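Local atomic coordinates of putative nitroreductase (Thermotoga maritima, PDB entry 1VKW), a protein that probably acts as an oxidoreductase of the FMN-dependent nitroreductase superfamily, although its substrate and physiological role are not established. Residues Gly171-Leu183 with Lys206-Pro218. Sequence-based numbering, arbitrary orientation.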
ATOM      1  N   GLY A 171     -12.106   1.777  20.152  1.00 35.28           N
ATOM      2  CA  GLY A 171     -11.474   0.485  19.859  1.00 34.94           C
ATOM      3  C   GLY A 171     -11.017   0.277  18.411  1.00 33.74           C
ATOM      4  O   GLY A 171     -10.148  -0.546  18.135  1.00 32.75           O
ATOM      5  N   GLU A 172     -11.601   1.023  17.484  1.00 32.09           N
ATOM      6  CA  GLU A 172     -11.456   0.730  16.054  1.00 31.73           C
ATOM      7  C   GLU A 172     -11.257   1.973  15.226  1.00 32.06           C
ATOM      8  O   GLU A 172     -11.663   3.062  15.620  1.00 32.85           O
ATOM      9  CB  GLU A 172     -12.702   0.018  15.528  1.00 31.93           C
ATOM     10  CG  GLU A 172     -13.154  -1.147  16.372  1.00 31.71           C
ATOM     11  CD  GLU A 172     -14.334  -1.879  15.789  1.00 32.75           C
ATOM     12  OE1 GLU A 172     -14.930  -1.408  14.794  1.00 40.57           O
ATOM     13  OE2 GLU A 172     -14.658  -2.942  16.335  1.00 36.82           O
ATOM     14  N   LEU A 173     -10.644   1.776  14.067  1.00 31.35           N
ATOM     15  CA  LEU A 173     -10.474   2.811  13.054  1.00 32.66           C
ATOM     16  C   LEU A 173     -11.178   2.242  11.851  1.00 30.79           C
ATOM     17  O   LEU A 173     -10.885   1.120  11.436  1.00 29.95           O
ATOM     18  CB  LEU A 173      -8.990   3.065  12.761  1.00 32.42           C
ATOM     19  CG  LEU A 173      -8.536   4.322  12.009  1.00 35.10           C
ATOM     20  CD1 LEU A 173      -9.101   5.621  12.579  1.00 35.41           C
ATOM     21  CD2 LEU A 173      -7.020   4.379  12.058  1.00 38.26           C
ATOM     22  N   CYS A 174     -12.173   2.976  11.367  1.00 30.48           N
ATOM     23  CA  CYS A 174     -12.998   2.543  10.243  1.00 32.78           C
ATOM     24  C   CYS A 174     -12.752   3.411   9.023  1.00 31.92           C
ATOM     25  O   CYS A 174     -12.739   4.630   9.129  1.00 32.64           O
ATOM     26  CB  CYS A 174     -14.472   2.591  10.632  1.00 34.17           C
ATOM     27  SG  CYS A 174     -14.883   1.483  12.010  1.00 42.34           S
ATOM     28  N   ILE A 175     -12.553   2.765   7.876  1.00 30.11           N
ATOM     29  CA  ILE A 175     -12.385   3.434   6.597  1.00 30.77           C
ATOM     30  C   ILE A 175     -13.504   2.987   5.666  1.00 29.78           C
ATOM     31  O   ILE A 175     -13.686   1.786   5.445  1.00 28.07           O
ATOM     32  CB  ILE A 175     -11.032   3.060   5.969  1.00 30.72           C
ATOM     33  CG1 ILE A 175      -9.885   3.445   6.907  1.00 30.66           C
ATOM     34  CG2 ILE A 175     -10.868   3.731   4.609  1.00 31.64           C
ATOM     35  CD1 ILE A 175      -8.554   2.872   6.483  1.00 34.37           C
ATOM     36  N   SER A 176     -14.242   3.957   5.128  1.00 29.41           N
ATOM     37  CA  SER A 176     -15.291   3.706   4.143  1.00 29.58           C
ATOM     38  C   SER A 176     -14.932   4.368   2.818  1.00 31.17           C
ATOM     39  O   SER A 176     -14.383   5.483   2.795  1.00 29.30           O
ATOM     40  CB  SER A 176     -16.627   4.268   4.625  1.00 30.94           C
ATOM     41  OG  SER A 176     -16.908   3.887   5.963  1.00 35.42           O
ATOM     42  N   SER A 177     -15.246   3.677   1.725  1.00 30.09           N
ATOM     43  CA  SER A 177     -15.044   4.188   0.375  1.00 30.10           C
ATOM     44  C   SER A 177     -15.927   3.453  -0.631  1.00 29.92           C
ATOM     45  O   SER A 177     -16.201   2.270  -0.470  1.00 30.43           O
ATOM     46  CB  SER A 177     -13.590   4.000  -0.046  1.00 31.14           C
ATOM     47  OG  SER A 177     -13.349   4.602  -1.301  1.00 29.36           O
ATOM     48  N   GLU A 178     -16.324   4.165  -1.683  1.00 30.80           N
ATOM     49  CA  GLU A 178     -16.996   3.581  -2.852  1.00 31.69           C
ATOM     50  C   GLU A 178     -16.019   2.915  -3.840  1.00 30.12           C
ATOM     51  O   GLU A 178     -16.448   2.308  -4.827  1.00 27.31           O
ATOM     52  CB  GLU A 178     -17.776   4.663  -3.617  1.00 32.98           C
ATOM     53  CG  GLU A 178     -18.643   5.604  -2.783  1.00 39.67           C
ATOM     54  CD  GLU A 178     -19.815   4.916  -2.103  1.00 50.68           C
ATOM     55  OE1 GLU A 178     -19.790   3.679  -1.907  1.00 56.87           O
ATOM     56  OE2 GLU A 178     -20.777   5.629  -1.743  1.00 59.52           O
ATOM     57  N   ARG A 179     -14.721   3.057  -3.584  1.00 29.52           N
ATOM     58  CA  ARG A 179     -13.661   2.594  -4.481  1.00 29.85           C
ATOM     59  C   ARG A 179     -12.861   1.494  -3.789  1.00 29.82           C
ATOM     60  O   ARG A 179     -11.949   1.787  -3.010  1.00 29.17           O
ATOM     61  CB  ARG A 179     -12.721   3.756  -4.802  1.00 29.33           C
ATOM     62  CG  ARG A 179     -13.414   4.929  -5.411  1.00 30.37           C
ATOM     63  CD  ARG A 179     -13.995   4.610  -6.761  1.00 34.06           C
ATOM     64  NE  ARG A 179     -14.734   5.723  -7.310  1.00 33.31           N
ATOM     65  CZ  ARG A 179     -15.351   5.692  -8.477  1.00 34.70           C
ATOM     66  NH1 ARG A 179     -15.323   4.591  -9.229  1.00 32.15           N
ATOM     67  NH2 ARG A 179     -16.002   6.765  -8.896  1.00 31.93           N
ATOM     68  N   PRO A 180     -13.212   0.238  -4.060  1.00 27.59           N
ATOM     69  CA  PRO A 180     -12.712  -0.860  -3.256  1.00 28.31           C
ATOM     70  C   PRO A 180     -11.189  -1.007  -3.305  1.00 25.82           C
ATOM     71  O   PRO A 180     -10.577  -1.247  -2.276  1.00 26.47           O
ATOM     72  CB  PRO A 180     -13.461  -2.087  -3.809  1.00 27.25           C
ATOM     73  CG  PRO A 180     -13.966  -1.694  -5.149  1.00 29.12           C
ATOM     74  CD  PRO A 180     -14.138  -0.219  -5.117  1.00 30.49           C
ATOM     75  N   VAL A 181     -10.573  -0.793  -4.462  1.00 25.74           N
ATOM     76  CA  VAL A 181      -9.110  -0.926  -4.557  1.00 26.95           C
ATOM     77  C   VAL A 181      -8.431   0.125  -3.676  1.00 26.61           C
ATOM     78  O   VAL A 181      -7.575  -0.208  -2.867  1.00 25.95           O
ATOM     79  CB  VAL A 181      -8.598  -0.846  -6.012  1.00 26.17           C
ATOM     80  CG1 VAL A 181      -7.086  -1.059  -6.062  1.00 28.92           C
ATOM     81  CG2 VAL A 181      -9.285  -1.892  -6.872  1.00 28.70           C
ATOM     82  N   ASP A 182      -8.854   1.378  -3.822  1.00 28.65           N
ATOM     83  CA  ASP A 182      -8.352   2.486  -3.005  1.00 30.09           C
ATOM     84  C   ASP A 182      -8.606   2.245  -1.509  1.00 31.10           C
ATOM     85  O   ASP A 182      -7.745   2.523  -0.685  1.00 31.15           O
ATOM     86  CB  ASP A 182      -8.979   3.816  -3.455  1.00 30.60           C
ATOM     87  CG  ASP A 182      -8.679   4.150  -4.932  1.00 38.73           C
ATOM     88  OD1 ASP A 182      -7.548   3.907  -5.396  1.00 44.84           O
ATOM     89  OD2 ASP A 182      -9.512   4.670  -5.703  1.00 43.66           O
ATOM     90  N   LEU A 183      -9.788   1.723  -1.174  1.00 31.33           N
ATOM     91  CA  LEU A 183     -10.105   1.316   0.197  1.00 30.57           C
ATOM     92  C   LEU A 183      -9.057   0.344   0.736  1.00 29.41           C
ATOM     93  O   LEU A 183      -8.522   0.552   1.822  1.00 28.57           O
ATOM     94  CB  LEU A 183     -11.488   0.654   0.274  1.00 31.04           C
ATOM     95  CG  LEU A 183     -12.202   0.760   1.636  1.00 33.04           C
ATOM     96  CD1 LEU A 183     -13.611   0.201   1.530  1.00 33.84           C
ATOM     97  CD2 LEU A 183     -11.452   0.078   2.749  1.00 39.56           C
ATOM     98  N   LYS A 206     -15.021  -6.512   7.836  1.00 33.06           N
ATOM     99  CA  LYS A 206     -15.918  -5.791   6.943  1.00 33.09           C
ATOM    100  C   LYS A 206     -17.150  -5.402   7.732  1.00 31.65           C
ATOM    101  O   LYS A 206     -17.664  -6.204   8.504  1.00 33.30           O
ATOM    102  CB  LYS A 206     -16.329  -6.634   5.736  1.00 33.23           C
ATOM    103  CG  LYS A 206     -17.093  -5.832   4.695  1.00 32.86           C
ATOM    104  CD  LYS A 206     -17.820  -6.699   3.679  1.00 36.29           C
ATOM    105  CE  LYS A 206     -18.249  -5.843   2.475  1.00 39.13           C
ATOM    106  NZ  LYS A 206     -18.905  -6.630   1.406  1.00 39.78           N
ATOM    107  N   ARG A 207     -17.600  -4.166   7.540  1.00 32.93           N
ATOM    108  CA  ARG A 207     -18.781  -3.622   8.207  1.00 33.79           C
ATOM    109  C   ARG A 207     -19.707  -3.020   7.162  1.00 36.10           C
ATOM    110  O   ARG A 207     -19.351  -2.041   6.503  1.00 38.69           O
ATOM    111  CB  ARG A 207     -18.370  -2.540   9.192  1.00 34.65           C
ATOM    112  CG  ARG A 207     -17.517  -3.041  10.309  1.00 35.96           C
ATOM    113  CD  ARG A 207     -18.203  -4.048  11.232  1.00 37.89           C
ATOM    114  NE  ARG A 207     -17.247  -4.544  12.215  1.00 37.39           N
ATOM    115  CZ  ARG A 207     -16.846  -3.864  13.283  1.00 39.29           C
ATOM    116  NH1 ARG A 207     -17.329  -2.648  13.544  1.00 35.78           N
ATOM    117  NH2 ARG A 207     -15.953  -4.409  14.099  1.00 39.74           N
ATOM    118  N   GLY A 208     -20.891  -3.604   7.004  1.00 38.03           N
ATOM    119  CA  GLY A 208     -21.863  -3.121   6.023  1.00 38.64           C
ATOM    120  C   GLY A 208     -21.354  -3.250   4.598  1.00 38.10           C
ATOM    121  O   GLY A 208     -20.656  -4.206   4.273  1.00 37.32           O
ATOM    122  N   GLU A 209     -21.690  -2.272   3.759  1.00 38.44           N
ATOM    123  CA  GLU A 209     -21.495  -2.380   2.307  1.00 39.06           C
ATOM    124  C   GLU A 209     -20.134  -1.888   1.837  1.00 37.04           C
ATOM    125  O   GLU A 209     -19.594  -2.418   0.870  1.00 36.34           O
ATOM    126  CB  GLU A 209     -22.583  -1.589   1.555  1.00 39.87           C
ATOM    127  CG  GLU A 209     -24.012  -2.035   1.854  1.00 41.35           C
ATOM    128  CD  GLU A 209     -25.064  -1.165   1.176  1.00 44.79           C
ATOM    129  OE1 GLU A 209     -24.739  -0.474   0.177  1.00 54.17           O
ATOM    130  OE2 GLU A 209     -26.230  -1.178   1.641  1.00 55.21           O
ATOM    131  N   ASP A 210     -19.585  -0.870   2.496  1.00 34.22           N
ATOM    132  CA  ASP A 210     -18.387  -0.199   1.968  1.00 34.34           C
ATOM    133  C   ASP A 210     -17.415   0.296   3.033  1.00 32.25           C
ATOM    134  O   ASP A 210     -16.695   1.265   2.815  1.00 30.37           O
ATOM    135  CB  ASP A 210     -18.818   0.963   1.073  1.00 35.99           C
ATOM    136  CG  ASP A 210     -19.544   2.064   1.838  1.00 42.87           C
ATOM    137  OD1 ASP A 210     -19.756   1.952   3.063  1.00 42.79           O
ATOM    138  OD2 ASP A 210     -19.937   3.099   1.275  1.00 57.38           O
ATOM    139  N   THR A 211     -17.385  -0.392   4.173  1.00 30.97           N
ATOM    140  CA  THR A 211     -16.537  -0.014   5.290  1.00 30.79           C
ATOM    141  C   THR A 211     -15.766  -1.222   5.767  1.00 30.79           C
ATOM    142  O   THR A 211     -16.308  -2.324   5.827  1.00 30.45           O
ATOM    143  CB  THR A 211     -17.385   0.540   6.447  1.00 30.34           C
ATOM    144  OG1 THR A 211     -18.100   1.688   5.998  1.00 32.17           O
ATOM    145  CG2 THR A 211     -16.501   1.084   7.609  1.00 32.96           C
ATOM    146  N   TYR A 212     -14.505  -0.997   6.109  1.00 29.97           N
ATOM    147  CA  TYR A 212     -13.689  -1.997   6.784  1.00 30.20           C
ATOM    148  C   TYR A 212     -13.152  -1.339   8.034  1.00 31.95           C
ATOM    149  O   TYR A 212     -12.668  -0.211   7.977  1.00 30.26           O
ATOM    150  CB  TYR A 212     -12.553  -2.474   5.886  1.00 32.13           C
ATOM    151  CG  TYR A 212     -12.969  -3.572   4.940  1.00 28.59           C
ATOM    152  CD1 TYR A 212     -13.669  -3.283   3.776  1.00 33.85           C
ATOM    153  CD2 TYR A 212     -12.684  -4.903   5.220  1.00 33.11           C
ATOM    154  CE1 TYR A 212     -14.069  -4.287   2.907  1.00 34.10           C
ATOM    155  CE2 TYR A 212     -13.070  -5.915   4.353  1.00 36.22           C
ATOM    156  CZ  TYR A 212     -13.758  -5.603   3.196  1.00 35.99           C
ATOM    157  OH  TYR A 212     -14.161  -6.608   2.334  1.00 37.43           O
ATOM    158  N   CYS A 213     -13.287  -2.033   9.162  1.00 32.47           N
ATOM    159  CA  CYS A 213     -12.804  -1.535  10.435  1.00 34.44           C
ATOM    160  C   CYS A 213     -11.629  -2.359  10.896  1.00 33.01           C
ATOM    161  O   CYS A 213     -11.566  -3.574  10.684  1.00 33.19           O
ATOM    162  CB  CYS A 213     -13.902  -1.562  11.504  1.00 34.65           C
ATOM    163  SG  CYS A 213     -15.243  -0.378  11.207  1.00 43.65           S
ATOM    164  N   LEU A 214     -10.698  -1.665  11.529  1.00 32.73           N
ATOM    165  CA  LEU A 214      -9.524  -2.262  12.098  1.00 35.47           C
ATOM    166  C   LEU A 214      -9.687  -2.248  13.606  1.00 32.13           C
ATOM    167  O   LEU A 214      -9.809  -1.180  14.201  1.00 29.69           O
ATOM    168  CB  LEU A 214      -8.314  -1.418  11.713  1.00 36.50           C
ATOM    169  CG  LEU A 214      -6.966  -2.094  11.602  1.00 43.37           C
ATOM    170  CD1 LEU A 214      -6.995  -3.114  10.474  1.00 46.56           C
ATOM    171  CD2 LEU A 214      -5.906  -1.017  11.347  1.00 42.48           C
ATOM    172  N   ILE A 215      -9.714  -3.424  14.223  1.00 30.17           N
ATOM    173  CA  ILE A 215      -9.633  -3.486  15.674  1.00 31.52           C
ATOM    174  C   ILE A 215      -8.141  -3.326  16.008  1.00 31.16           C
ATOM    175  O   ILE A 215      -7.334  -4.209  15.734  1.00 30.78           O
ATOM    176  CB  ILE A 215     -10.228  -4.785  16.238  1.00 29.89           C
ATOM    177  CG1 ILE A 215     -11.696  -4.927  15.809  1.00 34.45           C
ATOM    178  CG2 ILE A 215     -10.171  -4.775  17.750  1.00 30.64           C
ATOM    179  CD1 ILE A 215     -12.279  -6.301  16.078  1.00 33.41           C
ATOM    180  N   LEU A 216      -7.801  -2.188  16.597  1.00 31.64           N
ATOM    181  CA  LEU A 216      -6.421  -1.713  16.663  1.00 33.11           C
ATOM    182  C   LEU A 216      -5.530  -2.472  17.622  1.00 33.79           C
ATOM    183  O   LEU A 216      -4.403  -2.811  17.278  1.00 35.72           O
ATOM    184  CB  LEU A 216      -6.405  -0.229  17.042  1.00 33.63           C
ATOM    185  CG  LEU A 216      -7.011   0.666  15.955  1.00 35.43           C
ATOM    186  CD1 LEU A 216      -7.358   2.032  16.524  1.00 43.58           C
ATOM    187  CD2 LEU A 216      -6.079   0.784  14.775  1.00 45.20           C
ATOM    188  N   ASN A 217      -6.018  -2.709  18.835  1.00 33.38           N
ATOM    189  CA  ASN A 217      -5.176  -3.316  19.882  1.00 35.83           C
ATOM    190  C   ASN A 217      -5.877  -4.551  20.419  1.00 36.96           C
ATOM    191  O   ASN A 217      -6.338  -4.562  21.558  1.00 35.98           O
ATOM    192  CB  ASN A 217      -4.926  -2.288  20.987  1.00 34.64           C
ATOM    193  CG  ASN A 217      -3.791  -2.670  21.914  1.00 36.76           C
ATOM    194  OD1 ASN A 217      -2.897  -3.440  21.560  1.00 32.36           O
ATOM    195  ND2 ASN A 217      -3.808  -2.097  23.116  1.00 37.15           N
ATOM    196  N   PRO A 218      -6.005  -5.582  19.579  1.00 39.81           N
ATOM    197  CA  PRO A 218      -6.792  -6.751  19.939  1.00 42.75           C
ATOM    198  C   PRO A 218      -6.038  -7.671  20.887  1.00 46.09           C
ATOM    199  O   PRO A 218      -5.024  -8.255  20.498  1.00 49.73           O
ATOM    200  CB  PRO A 218      -7.043  -7.432  18.595  1.00 43.18           C
ATOM    201  CG  PRO A 218      -5.883  -7.064  17.770  1.00 43.75           C
ATOM    202  CD  PRO A 218      -5.395  -5.728  18.246  1.00 39.10           C
ATOM    203  OXT PRO A 218      -6.411  -7.840  22.053  1.00 46.55           O
TER
HETATM  204  O   HOH W   1      -8.622  -1.913  19.890  1.00 34.07           O
HETATM  205  O   HOH W   2     -17.395  -2.874  16.724  1.00 38.46           O
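Cys-174 and Cys-213 face each other as a non-hydrogen-bonded pair of antiparallel strands 172-176 and 211-215, and their SG atoms are joined by a disulfide of 2.1 Å, a worked example of a covalent cross-strand link in a sheet. Each SG lies beside its own backbone N (chi1 -62° and -68°), which brings the two sulfurs together over one face. In the flanking hydrogen-bonded pairs, Leu-173 with Leu-214 and Ile-175 with Tyr-212, reciprocal N-H...O bonds form the ladder, that from Leu-214 N to Leu-173 O measuring 2.8 Å; single bonds from Leu-216 N to Gly-171 O and Ser-177 N to Asp-210 O extend it. Ser-176 OG and Thr-211 OG1 share a short hydrogen bond of 2.5 Å, in which either could be the donor.

At the other end of that face Glu-172, its chain extended beyond CG, reaches Arg-207. In this salt bridge Arg-207 NH2 donates almost straight to Glu-172 OE2 (3.0 Å) from its syn side, somewhat out of the carboxylate plane, while the bond from Arg-207 NH1 to Glu-172 OE1 is weak and bent. Cys-213 CB sits 4.1 Å above the guanidinium plane of Arg-207, over its centre. With an alanine at Glu-172, Arg-207 would probably lose its carboxylate mate and be held at NH2 mainly by Gln-205 OE1.

Whereas the disulfide and the Leu-173, Ile-175, Tyr-212 and Leu-214 side are buried, this edge is partly exposed and wet: a water bridges Glu-172 OE2 and, weakly, Arg-207 NH1.

Leu-173 packs on Ile-145 and Ile-148 of helix 143-153, joined by Leu-216 from just beyond the strand, while Leu-183 of helix 180-198 touches Tyr-212, whose OH bonds to Asp-75. The paired strands form the centre of a four-stranded antiparallel sheet, with 165-168 beside 172-176 and 203-207 beside 211-215.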